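PDB 5L3S: signal recognition particle receptor FtsY from Sulfolobus acidocaldarius, which serves as the docking receptor for the signal recognition particle and belongs to the SRP54-type GTPase family, with a helical bundle joined to a P-loop domain. Local coordinates for residues V103-G108 and I189-R194. Residues are numbered along the deposited sequence; the frame is centred on the assembly and turned at random.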
ATOM      1  N   VAL B 103      -8.510 -18.125 -19.094  1.00 23.75           N
ATOM      2  CA  VAL B 103      -9.112 -16.980 -18.423  1.00 23.59           C
ATOM      3  C   VAL B 103      -8.444 -16.682 -17.088  1.00 26.21           C
ATOM      4  O   VAL B 103      -8.371 -17.544 -16.214  1.00 26.01           O
ATOM      5  CB  VAL B 103     -10.620 -17.201 -18.191  1.00 26.25           C
ATOM      6  CG1 VAL B 103     -11.217 -16.037 -17.413  1.00 29.38           C
ATOM      7  CG2 VAL B 103     -11.343 -17.393 -19.535  1.00 27.40           C
ATOM      8  N   ILE B 104      -7.958 -15.456 -16.950  1.00 26.80           N
ATOM      9  CA  ILE B 104      -7.288 -15.016 -15.732  1.00 25.41           C
ATOM     10  C   ILE B 104      -8.048 -13.838 -15.140  1.00 28.30           C
ATOM     11  O   ILE B 104      -8.436 -12.923 -15.871  1.00 27.41           O
ATOM     12  CB  ILE B 104      -5.863 -14.542 -16.050  1.00 29.61           C
ATOM     13  CG1 ILE B 104      -5.122 -15.611 -16.866  1.00 23.43           C
ATOM     14  CG2 ILE B 104      -5.111 -14.175 -14.755  1.00 26.15           C
ATOM     15  CD1 ILE B 104      -3.695 -15.239 -17.204  1.00 28.97           C
ATOM     16  N   ILE B 105      -8.252 -13.856 -13.826  1.00 21.14           N
ATOM     17  CA  ILE B 105      -8.895 -12.729 -13.154  1.00 22.00           C
ATOM     18  C   ILE B 105      -7.917 -12.153 -12.140  1.00 26.62           C
ATOM     19  O   ILE B 105      -7.070 -12.886 -11.589  1.00 24.27           O
ATOM     20  CB  ILE B 105     -10.243 -13.139 -12.496  1.00 27.78           C
ATOM     21  CG1 ILE B 105     -11.037 -11.905 -12.009  1.00 25.64           C
ATOM     22  CG2 ILE B 105     -10.010 -14.145 -11.384  1.00 22.46           C
ATOM     23  CD1 ILE B 105     -12.513 -12.217 -11.699  1.00 23.70           C
ATOM     24  N   PHE B 106      -8.019 -10.841 -11.932  1.00 24.75           N
ATOM     25  CA  PHE B 106      -7.137 -10.095 -11.031  1.00 25.49           C
ATOM     26  C   PHE B 106      -8.026  -9.390 -10.015  1.00 23.59           C
ATOM     27  O   PHE B 106      -9.020  -8.755 -10.399  1.00 21.83           O
ATOM     28  CB  PHE B 106      -6.342  -9.043 -11.825  1.00 21.59           C
ATOM     29  CG  PHE B 106      -5.439  -9.624 -12.882  1.00 29.82           C
ATOM     30  CD1 PHE B 106      -5.961 -10.117 -14.074  1.00 23.80           C
ATOM     31  CD2 PHE B 106      -4.069  -9.667 -12.694  1.00 28.05           C
ATOM     32  CE1 PHE B 106      -5.132 -10.651 -15.045  1.00 28.42           C
ATOM     33  CE2 PHE B 106      -3.228 -10.206 -13.660  1.00 30.81           C
ATOM     34  CZ  PHE B 106      -3.755 -10.699 -14.838  1.00 29.19           C
ATOM     35  N   PHE B 107      -7.715  -9.526  -8.727  1.00 19.41           N
ATOM     36  CA  PHE B 107      -8.465  -8.779  -7.712  1.00 18.48           C
ATOM     37  C   PHE B 107      -7.573  -8.359  -6.545  1.00 19.47           C
ATOM     38  O   PHE B 107      -6.413  -8.764  -6.452  1.00 19.31           O
ATOM     39  CB  PHE B 107      -9.702  -9.569  -7.222  1.00 21.55           C
ATOM     40  CG  PHE B 107      -9.400 -10.986  -6.744  1.00 23.47           C
ATOM     41  CD1 PHE B 107      -8.948 -11.227  -5.446  1.00 29.55           C
ATOM     42  CD2 PHE B 107      -9.639 -12.081  -7.577  1.00 30.01           C
ATOM     43  CE1 PHE B 107      -8.686 -12.531  -5.006  1.00 31.86           C
ATOM     44  CE2 PHE B 107      -9.383 -13.377  -7.149  1.00 33.91           C
ATOM     45  CZ  PHE B 107      -8.903 -13.602  -5.861  1.00 32.61           C
ATOM     46  N   GLY B 108      -8.104  -7.535  -5.661  1.00 19.74           N
ATOM     47  CA  GLY B 108      -7.312  -7.081  -4.520  1.00 16.72           C
ATOM     48  C   GLY B 108      -7.907  -5.778  -4.021  1.00 21.62           C
ATOM     49  O   GLY B 108      -8.876  -5.275  -4.600  1.00 20.39           O
ATOM     50  N   ILE B 189      -9.307 -10.408 -16.850  1.00 23.17           N
ATOM     51  CA  ILE B 189     -10.437  -9.707 -16.261  1.00 21.79           C
ATOM     52  C   ILE B 189      -9.991  -8.719 -15.186  1.00 22.74           C
ATOM     53  O   ILE B 189      -9.407  -9.116 -14.180  1.00 21.96           O
ATOM     54  CB  ILE B 189     -11.444 -10.716 -15.666  1.00 22.57           C
ATOM     55  CG1 ILE B 189     -11.889 -11.695 -16.773  1.00 22.22           C
ATOM     56  CG2 ILE B 189     -12.640  -9.979 -15.060  1.00 21.04           C
ATOM     57  CD1 ILE B 189     -12.688 -12.894 -16.283  1.00 20.65           C
ATOM     58  N   ASP B 190     -10.243  -7.433 -15.420  1.00 19.38           N
ATOM     59  CA  ASP B 190      -9.973  -6.405 -14.408  1.00 21.68           C
ATOM     60  C   ASP B 190     -11.184  -6.331 -13.500  1.00 25.42           C
ATOM     61  O   ASP B 190     -12.310  -6.493 -13.966  1.00 20.54           O
ATOM     62  CB  ASP B 190      -9.724  -5.043 -15.084  1.00 19.58           C
ATOM     63  CG  ASP B 190      -8.982  -4.040 -14.168  1.00 24.48           C
ATOM     64  OD1 ASP B 190      -8.588  -4.422 -13.046  1.00 19.26           O
ATOM     65  OD2 ASP B 190      -8.777  -2.884 -14.597  1.00 25.51           O
ATOM     66  N   THR B 191     -10.973  -6.073 -12.208  1.00 21.43           N
ATOM     67  CA  THR B 191     -12.091  -5.921 -11.288  1.00 21.54           C
ATOM     68  C   THR B 191     -11.871  -4.685 -10.432  1.00 24.67           C
ATOM     69  O   THR B 191     -10.732  -4.232 -10.255  1.00 22.09           O
ATOM     70  CB  THR B 191     -12.275  -7.164 -10.346  1.00 19.77           C
ATOM     71  OG1 THR B 191     -11.163  -7.271  -9.444  1.00 22.42           O
ATOM     72  CG2 THR B 191     -12.416  -8.450 -11.138  1.00 23.07           C
ATOM     73  N   ALA B 192     -12.958  -4.119  -9.921  1.00 21.25           N
ATOM     74  CA  ALA B 192     -12.824  -2.971  -9.022  1.00 17.18           C
ATOM     75  C   ALA B 192     -12.093  -3.322  -7.722  1.00 21.20           C
ATOM     76  O   ALA B 192     -12.136  -4.458  -7.246  1.00 21.68           O
ATOM     77  CB  ALA B 192     -14.183  -2.370  -8.715  1.00 15.96           C
ATOM     78  N   GLY B 193     -11.428  -2.329  -7.146  1.00 24.02           N
ATOM     79  CA  GLY B 193     -10.850  -2.488  -5.821  1.00 21.68           C
ATOM     80  C   GLY B 193     -11.965  -2.792  -4.840  1.00 21.51           C
ATOM     81  O   GLY B 193     -13.091  -2.316  -4.990  1.00 21.86           O
ATOM     82  N   ARG B 194     -11.661  -3.600  -3.837  1.00 20.39           N
ATOM     83  CA  ARG B 194     -12.646  -3.932  -2.818  1.00 22.46           C
ATOM     84  C   ARG B 194     -11.903  -4.346  -1.562  1.00 28.78           C
ATOM     85  O   ARG B 194     -10.853  -4.982  -1.649  1.00 23.99           O
ATOM     86  CB  ARG B 194     -13.589  -5.050  -3.302  1.00 24.64           C
ATOM     87  CG  ARG B 194     -12.976  -6.472  -3.366  1.00 21.43           C
ATOM     88  CD  ARG B 194     -13.799  -7.392  -4.293  1.00 23.72           C
ATOM     89  NE  ARG B 194     -13.697  -6.881  -5.647  1.00 22.92           N
ATOM     90  CZ  ARG B 194     -14.725  -6.602  -6.440  1.00 25.75           C
ATOM     91  NH1 ARG B 194     -15.976  -6.829  -6.050  1.00 23.23           N
ATOM     92  NH2 ARG B 194     -14.488  -6.095  -7.637  1.00 23.85           N
TER
HETATM   93  O   HOH W   1     -10.990  -6.723  -6.715  1.00 20.15           O
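I189 and I104 meet in the backbone pairing of two neighbouring parallel strands, 102-107 and 186-191, in the central sheet of the GTPase domain. I189 N donates to I104 O at 2.8 Å, and F106 N donates to I189 O at 3.2 Å. I189 thus straddles I105.

Beyond I189 the strands part, and side chain and water take over. T191 OG1 donates to F106 O at 2.8 Å, in the carbonyl plane and on a lone pair. A chi1 of 67° sets this hydroxyl between the backbone N and the carbonyl carbon and turns it to strand 102-107. One water donates to T191 OG1 and to A192 O, and accepts from G108 N and R194 NE. It lies in the guanidinium plane, at the edge. R194 NH1 is bound to L201 O. A weak bond from R194 N to G108 O, 3.3 Å, closes the end.

Apolar contacts line one face. I105 CG1 lies 3.9 Å from I189 CB. I105 CD1 meets T191 CG2 at 3.8 Å, and these two side chains run nearly perpendicular. V103 CG1 touches I189 CD1 at 3.6 Å. Helix 199-212 packs on I105 and I189. On the other face F106 packs against helix 114-127, with I189 O at its ring edge.

G108 fits the start of a Walker A P-loop, and G193 touches the bound GNP. D190, bonded to T115, lies near the magnesium ion. The T191 hydroxyl thus holds the two chain segments together past the last backbone pair of the strands, and the water carries the link on to G108 and R194 near the nucleotide.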